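Local coordinates for PUA domain-containing protein (Thermoplasma acidophilum DSM 1728, PDB 1Q7H) that is of unknown function but carries a PUA domain, the kind of module that in related proteins binds RNA, and may act in translation initiation, at residues E17-Y22 with L56-Y61; L89-I94 with G127-T132; M106-S111 with I117-A122. All coordinates share one frame; numbering follows the deposited sequence.

Along the chain contact 1 closes before the other two begin, and contact 3 is nested inside the loop that contact 2 closes. Contact 1 belongs to the N-terminal part, where helix 9-20 meets edge strand 56-58 of the five-stranded antiparallel sheet; contacts 2 and 3 both lie in the PUA domain and reach its six-stranded mixed sheet. The centres of contacts 1 and 3 are about 12 Å apart and their residues touch, so together they mark the junction of the two parts. Contact 2 lies farther out, its centre about 14 Å from that of contact 3 and 24 Å from that of contact 1.

Contact 1 (E17-Y22 with L56-Y61); sequences EQMSRY and LIPSVY. Unlike the reference sequence in segment 17-22: Gln18 (reference Ala), Ser20 (reference Ala).
Gln18 and Leu56 meet chiefly through aliphatic carbons: CG of Gln18 lies 3.4 Å from CD1 of Leu56, the two side chains crossing at about a right angle. CB and CG of the glutamine both lie against that methyl group, CG placed there by chi1 (-77°), and the bend at chi2 (-71°) keeps Gln18 CD within 4.0 Å of Leu56 CD1. Gln18 differs from the reference sequence, which has alanine here.

Selenomethionine Met19 makes the second half of the contact. Its CA-CB bond does not aim at the strand, but bends at chi2 and chi3 (95°) bring the end of the chain round to it. SE then rests 3.8 Å from CB of Pro58, while the terminal CE reaches CB of Leu56 at 4.0 Å. One bent side chain thus spans two alternate strand residues, both of which point their CB toward the helix.

Beyond these pairs, Met19 and Leu56 both touch Val50 of the adjacent strand 47-52, so the C-terminal part of helix 9-20 packs at the border of the antiparallel sheet. Tyr22 sets its ring edge-to-face with Phe108, and Pro58 touches Met106 and Phe108, both on strand 106-111 of the PUA sheet.

Contact 2 (L89-I94 with G127-T132); sequences LFAPGI and GEVMAT
Ile94 packs against two successive residues of helix 126-132, and its branches divide the work. CB directs the side chain toward the helix. From it, CG2 stands trans to the backbone N and meets SE of selenomethionine Met130 at 4.1 Å. The other branch leaves through CG1 beside the backbone N (chi1 -70°) and runs on extended, with chi2 at 178°; its tip, CD1, lies 3.9 Å from CG1 of Val129. The Ile94 side chain crosses those of Val129 and Met130 at about a right angle.

The same methyl group of Val129 serves a second residue: CG1 is also 4.1 Å from CB of Ala91. The nearest CA atoms across the contact are those of Ala91 and Val129, 6.0 Å apart. Ala91 to Gly93 form a short 3-10 turn, in which Ile94 N bonds to Ala91 O at 3.0 Å, and this turn brings Ala91 and Ile94 to the helix together. In the fold it connects strands 89-90 and 94-97, the two outermost strands of the mixed PUA sheet, and the helix packs against this connection. Met130 arrives differently from Val129: its CA-CB bond does not aim at the turn, and bends at chi2 (-46°) and chi3 carry SE over to Ile94.

At the end of the helix Thr132 OG1 donates to Glu128 O at 2.9 Å. The same oxygen accepts Thr132 N, and the two donors come from opposite faces of the carbonyl plane. Around the apolar cluster, Val129 and Met130 also touch Met97 on strand 94-97, while Ile94 touches Val73 and Ala137 on strands 72-75 and 136-142.

Contact 3 (M106-S111 with I117-A122); sequences MIFVKS and IAVGMA
Ile107 and Gly120 bind each other twice as an antiparallel hydrogen-bonded pair. Ile107 N reaches Gly120 O at 2.7 Å and Gly120 N reaches Ile107 O at the same length, with N-H...O angles of 168° and 171°. The first donor stands well above the plane of the Gly120 carbonyl, whereas the second is only tilted from its acceptor's plane. Farther along, Val109 N donates to Ala118 O at 2.9 Å. Val109 O accepts Ile117 N at 2.8 Å and, weakly, Ala118 N at 3.4 Å; Ile117 and Ala118 both face Val109, a classic beta bulge.

On either side of the Ile107-Gly120 pair, C-H...O contacts run from CA of Met106 to Gly120 O and from CA of Val119 to Ile107 O. Packing on one face of the hairpin centres on Val119 CG1. Set anti to its own backbone N (chi1 178°), this methyl group lies 3.6 Å from CG of selenomethionine Met106 and also meets CE1 of Phe108, whose ring it approaches obliquely. Met121, also a selenomethionine, folds at chi2 to bring SE within 4.0 Å of Met106 CB.

Ile107 and Val109 point to the other face. Ile107 CG1 lies over the backbone of Gly120, where the partner has no side chain, and CG2 touches Ala122 CB. Near the bulge, Val109 CG1 is 3.8 Å from Ile117 CG1.

This hairpin is central in the mixed PUA sheet: strand 72-75 runs parallel beside 106-111, and strand 136-142 borders 116-122. The face with Met106, Phe108 and Val119 meets strand 56-58 of the N-terminal part, while Ser111 OG bonds to Glu80 OE1 on helix 80-83.

Contact 1 (E17-Y22 with L56-Y61)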
loop_
_atom_site.group_PDB
_atom_site.type_symbol
_atom_site.label_atom_id
_atom_site.label_comp_id
_atom_site.label_asym_id
_atom_site.label_seq_id
_atom_site.Cartn_x
_atom_site.Cartn_y
_atom_site.Cartn_z
ATOM N N GLU A 17 -4.929 -10.625 10.022
ATOM C CA GLU A 17 -5.883 -11.201 9.092
ATOM C C GLU A 17 -6.237 -10.229 7.977
ATOM O O GLU A 17 -6.400 -10.632 6.837
ATOM C CB GLU A 17 -7.147 -11.640 9.831
ATOM C CG GLU A 17 -6.897 -12.633 10.946
ATOM C CD GLU A 17 -8.171 -12.996 11.700
ATOM O OE1 GLU A 17 -9.013 -12.093 11.920
ATOM O OE2 GLU A 17 -8.326 -14.177 12.084
ATOM N N GLN A 18 -6.363 -8.949 8.300
ATOM C CA GLN A 18 -6.671 -7.959 7.272
ATOM C C GLN A 18 -5.541 -7.891 6.241
ATOM O O GLN A 18 -5.788 -7.839 5.039
ATOM C CB GLN A 18 -6.864 -6.580 7.896
ATOM C CG GLN A 18 -8.209 -6.418 8.572
ATOM C CD GLN A 18 -9.349 -6.333 7.577
ATOM O OE1 GLN A 18 -10.508 -6.519 7.935
ATOM N NE2 GLN A 18 -9.027 -6.033 6.322
HETATM N N MSE A 19 -4.302 -7.884 6.720
HETATM C CA MSE A 19 -3.148 -7.823 5.838
HETATM C C MSE A 19 -2.941 -9.128 5.066
HETATM O O MSE A 19 -2.448 -9.113 3.936
HETATM C CB MSE A 19 -1.900 -7.478 6.647
HETATM C CG MSE A 19 -1.909 -6.063 7.203
HETATM SE SE MSE A 19 -2.061 -4.690 5.815
HETATM C CE MSE A 19 -3.982 -4.407 5.860
ATOM N N SER A 20 -3.318 -10.252 5.672
ATOM C CA SER A 20 -3.181 -11.557 5.022
ATOM C C SER A 20 -4.070 -11.626 3.775
ATOM O O SER A 20 -3.864 -12.454 2.893
ATOM C CB SER A 20 -3.554 -12.687 5.993
ATOM O OG SER A 20 -3.275 -13.969 5.429
ATOM N N ARG A 21 -5.061 -10.749 3.701
ATOM C CA ARG A 21 -5.943 -10.716 2.542
ATOM C C ARG A 21 -5.149 -10.400 1.285
ATOM O O ARG A 21 -5.538 -10.778 0.182
ATOM C CB ARG A 21 -7.014 -9.640 2.714
ATOM C CG ARG A 21 -8.129 -9.983 3.692
ATOM C CD ARG A 21 -9.122 -8.838 3.728
ATOM N NE ARG A 21 -9.389 -8.349 2.376
ATOM C CZ ARG A 21 -9.881 -7.147 2.094
ATOM N NH1 ARG A 21 -10.168 -6.298 3.073
ATOM N NH2 ARG A 21 -10.076 -6.791 0.831
ATOM N N TYR A 22 -4.041 -9.690 1.454
ATOM C CA TYR A 22 -3.209 -9.305 0.323
ATOM C C TYR A 22 -1.923 -10.102 0.297
ATOM O O TYR A 22 -0.989 -9.764 -0.430
ATOM C CB TYR A 22 -2.893 -7.810 0.406
ATOM C CG TYR A 22 -4.128 -6.960 0.342
ATOM C CD1 TYR A 22 -4.870 -6.872 -0.832
ATOM C CD2 TYR A 22 -4.576 -6.255 1.462
ATOM C CE1 TYR A 22 -6.031 -6.107 -0.898
ATOM C CE2 TYR A 22 -5.737 -5.484 1.407
ATOM C CZ TYR A 22 -6.460 -5.415 0.222
ATOM O OH TYR A 22 -7.609 -4.654 0.148
ATOM N N LEU A 56 -7.925 -0.085 5.908
ATOM C CA LEU A 56 -6.641 -0.392 6.509
ATOM C C LEU A 56 -5.660 -0.429 5.344
ATOM O O LEU A 56 -5.813 -1.212 4.410
ATOM C CB LEU A 56 -6.671 -1.736 7.223
ATOM C CG LEU A 56 -7.345 -1.737 8.589
ATOM C CD1 LEU A 56 -7.454 -3.156 9.085
ATOM C CD2 LEU A 56 -6.538 -0.888 9.561
ATOM N N ILE A 57 -4.656 0.431 5.421
ATOM C CA ILE A 57 -3.646 0.575 4.385
ATOM C C ILE A 57 -2.261 0.172 4.878
ATOM O O ILE A 57 -1.807 0.652 5.916
ATOM C CB ILE A 57 -3.584 2.063 3.944
ATOM C CG1 ILE A 57 -4.941 2.494 3.375
ATOM C CG2 ILE A 57 -2.473 2.285 2.947
ATOM C CD1 ILE A 57 -5.037 3.985 3.112
ATOM N N PRO A 58 -1.573 -0.732 4.156
ATOM C CA PRO A 58 -0.224 -1.122 4.604
ATOM C C PRO A 58 0.682 0.053 4.267
ATOM O O PRO A 58 0.439 0.748 3.284
ATOM C CB PRO A 58 0.087 -2.337 3.739
ATOM C CG PRO A 58 -0.659 -2.013 2.439
ATOM C CD PRO A 58 -1.985 -1.514 2.976
ATOM N N SER A 59 1.704 0.301 5.074
ATOM C CA SER A 59 2.614 1.397 4.783
ATOM C C SER A 59 3.621 0.909 3.746
ATOM O O SER A 59 3.739 -0.289 3.509
ATOM C CB SER A 59 3.370 1.824 6.044
ATOM O OG SER A 59 4.378 0.886 6.358
ATOM N N VAL A 60 4.350 1.831 3.129
ATOM C CA VAL A 60 5.349 1.414 2.169
ATOM C C VAL A 60 6.435 0.631 2.904
ATOM O O VAL A 60 7.108 -0.193 2.297
ATOM C CB VAL A 60 5.974 2.608 1.408
ATOM C CG1 VAL A 60 4.981 3.133 0.370
ATOM C CG2 VAL A 60 6.363 3.714 2.388
ATOM N N TYR A 61 6.597 0.871 4.208
ATOM C CA TYR A 61 7.606 0.130 4.972
ATOM C C TYR A 61 7.161 -1.318 5.103
ATOM O O TYR A 61 7.969 -2.232 4.967
ATOM C CB TYR A 61 7.805 0.715 6.375
ATOM C CG TYR A 61 8.110 2.188 6.384
ATOM C CD1 TYR A 61 8.906 2.761 5.389
ATOM C CD2 TYR A 61 7.597 3.017 7.380
ATOM C CE1 TYR A 61 9.180 4.133 5.387
ATOM C CE2 TYR A 61 7.862 4.381 7.390
ATOM C CZ TYR A 61 8.650 4.934 6.394
ATOM O OH TYR A 61 8.894 6.282 6.408
#

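Contact 2 (L89-I94 with G127-T132)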
loop_
_atom_site.group_PDB
_atom_site.type_symbol
_atom_site.label_atom_id
_atom_site.label_comp_id
_atom_site.label_asym_id
_atom_site.label_seq_id
_atom_site.Cartn_x
_atom_site.Cartn_y
_atom_site.Cartn_z
ATOM N N LEU A 89 -1.405 7.396 -11.098
ATOM C CA LEU A 89 -0.646 6.486 -11.939
ATOM C C LEU A 89 -1.342 6.322 -13.285
ATOM O O LEU A 89 -2.500 5.910 -13.346
ATOM C CB LEU A 89 -0.512 5.124 -11.244
ATOM C CG LEU A 89 0.075 3.966 -12.058
ATOM C CD1 LEU A 89 1.456 4.336 -12.562
ATOM C CD2 LEU A 89 0.115 2.706 -11.197
ATOM N N PHE A 90 -0.630 6.638 -14.361
ATOM C CA PHE A 90 -1.185 6.535 -15.702
ATOM C C PHE A 90 -0.696 5.282 -16.414
ATOM O O PHE A 90 0.455 4.885 -16.275
ATOM C CB PHE A 90 -0.848 7.808 -16.473
ATOM C CG PHE A 90 -1.508 9.033 -15.895
ATOM C CD1 PHE A 90 -2.829 9.329 -16.195
ATOM C CD2 PHE A 90 -0.847 9.821 -14.960
ATOM C CE1 PHE A 90 -3.490 10.390 -15.568
ATOM C CE2 PHE A 90 -1.501 10.884 -14.325
ATOM C CZ PHE A 90 -2.827 11.163 -14.633
ATOM N N ALA A 91 -1.592 4.662 -17.177
ATOM C CA ALA A 91 -1.307 3.416 -17.879
ATOM C C ALA A 91 0.003 3.308 -18.660
ATOM O O ALA A 91 0.648 2.261 -18.635
ATOM C CB ALA A 91 -2.482 3.062 -18.790
ATOM N N PRO A 92 0.413 4.375 -19.367
ATOM C CA PRO A 92 1.659 4.337 -20.141
ATOM C C PRO A 92 2.892 4.006 -19.309
ATOM O O PRO A 92 3.901 3.528 -19.835
ATOM C CB PRO A 92 1.750 5.745 -20.725
ATOM C CG PRO A 92 0.335 6.174 -20.807
ATOM C CD PRO A 92 -0.240 5.686 -19.508
ATOM N N GLY A 93 2.828 4.272 -18.012
ATOM C CA GLY A 93 3.978 3.995 -17.165
ATOM C C GLY A 93 3.942 2.640 -16.488
ATOM O O GLY A 93 4.813 2.322 -15.675
ATOM N N ILE A 94 2.940 1.829 -16.811
ATOM C CA ILE A 94 2.832 0.509 -16.206
ATOM C C ILE A 94 3.531 -0.562 -17.039
ATOM O O ILE A 94 3.262 -0.721 -18.228
ATOM C CB ILE A 94 1.353 0.121 -15.984
ATOM C CG1 ILE A 94 0.763 0.994 -14.868
ATOM C CG2 ILE A 94 1.238 -1.364 -15.630
ATOM C CD1 ILE A 94 -0.702 0.735 -14.585
ATOM N N GLY A 127 -7.335 -5.794 -17.552
ATOM C CA GLY A 127 -7.502 -6.085 -18.966
ATOM C C GLY A 127 -7.425 -4.856 -19.858
ATOM O O GLY A 127 -6.682 -4.834 -20.839
ATOM N N GLU A 128 -8.202 -3.836 -19.520
ATOM C CA GLU A 128 -8.237 -2.604 -20.295
ATOM C C GLU A 128 -6.906 -1.860 -20.234
ATOM O O GLU A 128 -6.462 -1.295 -21.235
ATOM C CB GLU A 128 -9.387 -1.714 -19.795
ATOM C CG GLU A 128 -9.440 -0.326 -20.417
ATOM C CD GLU A 128 -10.756 0.406 -20.142
ATOM O OE1 GLU A 128 -11.403 0.147 -19.111
ATOM O OE2 GLU A 128 -11.132 1.255 -20.966
ATOM N N VAL A 129 -6.267 -1.857 -19.067
ATOM C CA VAL A 129 -4.973 -1.183 -18.930
ATOM C C VAL A 129 -3.914 -1.780 -19.859
ATOM O O VAL A 129 -3.243 -1.059 -20.587
ATOM C CB VAL A 129 -4.420 -1.266 -17.475
ATOM C CG1 VAL A 129 -2.976 -0.755 -17.420
ATOM C CG2 VAL A 129 -5.296 -0.456 -16.533
HETATM N N MSE A 130 -3.767 -3.101 -19.836
HETATM C CA MSE A 130 -2.750 -3.744 -20.651
HETATM C C MSE A 130 -3.045 -3.754 -22.152
HETATM O O MSE A 130 -2.128 -3.837 -22.968
HETATM C CB MSE A 130 -2.506 -5.171 -20.146
HETATM C CG MSE A 130 -2.020 -5.254 -18.685
HETATM SE SE MSE A 130 -0.572 -3.982 -18.212
HETATM C CE MSE A 130 0.887 -4.773 -19.211
ATOM N N ALA A 131 -4.315 -3.651 -22.522
ATOM C CA ALA A 131 -4.673 -3.643 -23.934
ATOM C C ALA A 131 -4.608 -2.251 -24.568
ATOM O O ALA A 131 -4.305 -2.131 -25.747
ATOM C CB ALA A 131 -6.079 -4.246 -24.132
ATOM N N THR A 132 -4.887 -1.209 -23.791
ATOM C CA THR A 132 -4.876 0.157 -24.318
ATOM C C THR A 132 -3.624 0.947 -23.935
ATOM O O THR A 132 -3.114 1.747 -24.727
ATOM C CB THR A 132 -6.093 0.976 -23.815
ATOM O OG1 THR A 132 -5.936 1.248 -22.411
ATOM C CG2 THR A 132 -7.406 0.200 -24.043
#

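Contact 3 (M106-S111 with I117-A122)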
loop_
_atom_site.group_PDB
_atom_site.type_symbol
_atom_site.label_atom_id
_atom_site.label_comp_id
_atom_site.label_asym_id
_atom_site.label_seq_id
_atom_site.Cartn_x
_atom_site.Cartn_y
_atom_site.Cartn_z
HETATM N N MSE A 106 -7.407 -2.353 -4.043
HETATM C CA MSE A 106 -6.263 -1.623 -3.520
HETATM C C MSE A 106 -5.084 -2.249 -4.275
HETATM O O MSE A 106 -5.033 -3.471 -4.436
HETATM C CB MSE A 106 -6.107 -1.879 -2.020
HETATM C CG MSE A 106 -5.035 -1.039 -1.358
HETATM SE SE MSE A 106 -4.988 -1.343 0.572
HETATM C CE MSE A 106 -6.591 -0.395 1.077
ATOM N N ILE A 107 -4.159 -1.426 -4.762
ATOM C CA ILE A 107 -3.001 -1.953 -5.469
ATOM C C ILE A 107 -1.715 -1.510 -4.794
ATOM O O ILE A 107 -1.666 -0.486 -4.111
ATOM C CB ILE A 107 -2.968 -1.516 -6.954
ATOM C CG1 ILE A 107 -2.861 0.007 -7.060
ATOM C CG2 ILE A 107 -4.206 -2.038 -7.661
ATOM C CD1 ILE A 107 -2.469 0.498 -8.430
ATOM N N PHE A 108 -0.668 -2.295 -5.006
ATOM C CA PHE A 108 0.623 -2.038 -4.405
ATOM C C PHE A 108 1.613 -1.821 -5.529
ATOM O O PHE A 108 1.915 -2.733 -6.291
ATOM C CB PHE A 108 0.966 -3.235 -3.523
ATOM C CG PHE A 108 -0.156 -3.602 -2.599
ATOM C CD1 PHE A 108 -0.598 -2.692 -1.647
ATOM C CD2 PHE A 108 -0.837 -4.803 -2.742
ATOM C CE1 PHE A 108 -1.713 -2.969 -0.848
ATOM C CE2 PHE A 108 -1.950 -5.094 -1.956
ATOM C CZ PHE A 108 -2.393 -4.175 -1.004
ATOM N N VAL A 109 2.095 -0.587 -5.615
ATOM C CA VAL A 109 2.995 -0.148 -6.662
ATOM C C VAL A 109 4.461 -0.369 -6.365
ATOM O O VAL A 109 4.959 0.049 -5.327
ATOM C CB VAL A 109 2.791 1.360 -6.937
ATOM C CG1 VAL A 109 3.622 1.787 -8.140
ATOM C CG2 VAL A 109 1.309 1.649 -7.145
ATOM N N LYS A 110 5.160 -1.006 -7.296
ATOM C CA LYS A 110 6.578 -1.249 -7.109
ATOM C C LYS A 110 7.418 -0.750 -8.272
ATOM O O LYS A 110 6.952 -0.638 -9.407
ATOM C CB LYS A 110 6.851 -2.741 -6.913
ATOM C CG LYS A 110 6.354 -3.600 -8.045
ATOM C CD LYS A 110 6.829 -5.042 -7.902
ATOM C CE LYS A 110 8.239 -5.214 -8.415
ATOM N NZ LYS A 110 8.654 -6.642 -8.457
ATOM N N SER A 111 8.665 -0.437 -7.956
ATOM C CA SER A 111 9.631 0.010 -8.942
ATOM C C SER A 111 10.077 -1.230 -9.708
ATOM O O SER A 111 9.999 -2.343 -9.197
ATOM C CB SER A 111 10.847 0.616 -8.224
ATOM O OG SER A 111 12.005 0.553 -9.041
ATOM N N ILE A 117 6.806 1.348 -3.707
ATOM C CA ILE A 117 6.850 2.792 -3.535
ATOM C C ILE A 117 5.532 3.463 -3.173
ATOM O O ILE A 117 5.532 4.598 -2.725
ATOM C CB ILE A 117 7.402 3.446 -4.802
ATOM C CG1 ILE A 117 6.498 3.102 -5.992
ATOM C CG2 ILE A 117 8.842 2.973 -5.043
ATOM C CD1 ILE A 117 6.985 3.652 -7.324
ATOM N N ALA A 118 4.408 2.778 -3.359
ATOM C CA ALA A 118 3.133 3.393 -3.015
ATOM C C ALA A 118 1.989 2.403 -2.947
ATOM O O ALA A 118 2.115 1.248 -3.360
ATOM C CB ALA A 118 2.789 4.490 -4.031
ATOM N N VAL A 119 0.877 2.873 -2.388
ATOM C CA VAL A 119 -0.342 2.088 -2.313
ATOM C C VAL A 119 -1.337 2.886 -3.140
ATOM O O VAL A 119 -1.367 4.116 -3.077
ATOM C CB VAL A 119 -0.882 1.954 -0.878
ATOM C CG1 VAL A 119 -2.206 1.149 -0.893
ATOM C CG2 VAL A 119 0.142 1.254 -0.011
ATOM N N GLY A 120 -2.130 2.194 -3.944
ATOM C CA GLY A 120 -3.099 2.893 -4.757
ATOM C C GLY A 120 -4.446 2.205 -4.766
ATOM O O GLY A 120 -4.643 1.156 -4.154
HETATM N N MSE A 121 -5.383 2.822 -5.466
HETATM C CA MSE A 121 -6.723 2.296 -5.599
HETATM C C MSE A 121 -6.913 2.273 -7.115
HETATM O O MSE A 121 -6.819 3.310 -7.776
HETATM C CB MSE A 121 -7.712 3.249 -4.933
HETATM C CG MSE A 121 -8.803 2.561 -4.148
HETATM SE SE MSE A 121 -8.156 1.545 -2.609
HETATM C CE MSE A 121 -9.718 0.436 -2.349
ATOM N N ALA A 122 -7.141 1.091 -7.666
ATOM C CA ALA A 122 -7.307 0.944 -9.105
ATOM C C ALA A 122 -8.489 1.730 -9.663
ATOM O O ALA A 122 -9.573 1.743 -9.085
ATOM C CB ALA A 122 -7.455 -0.536 -9.459
#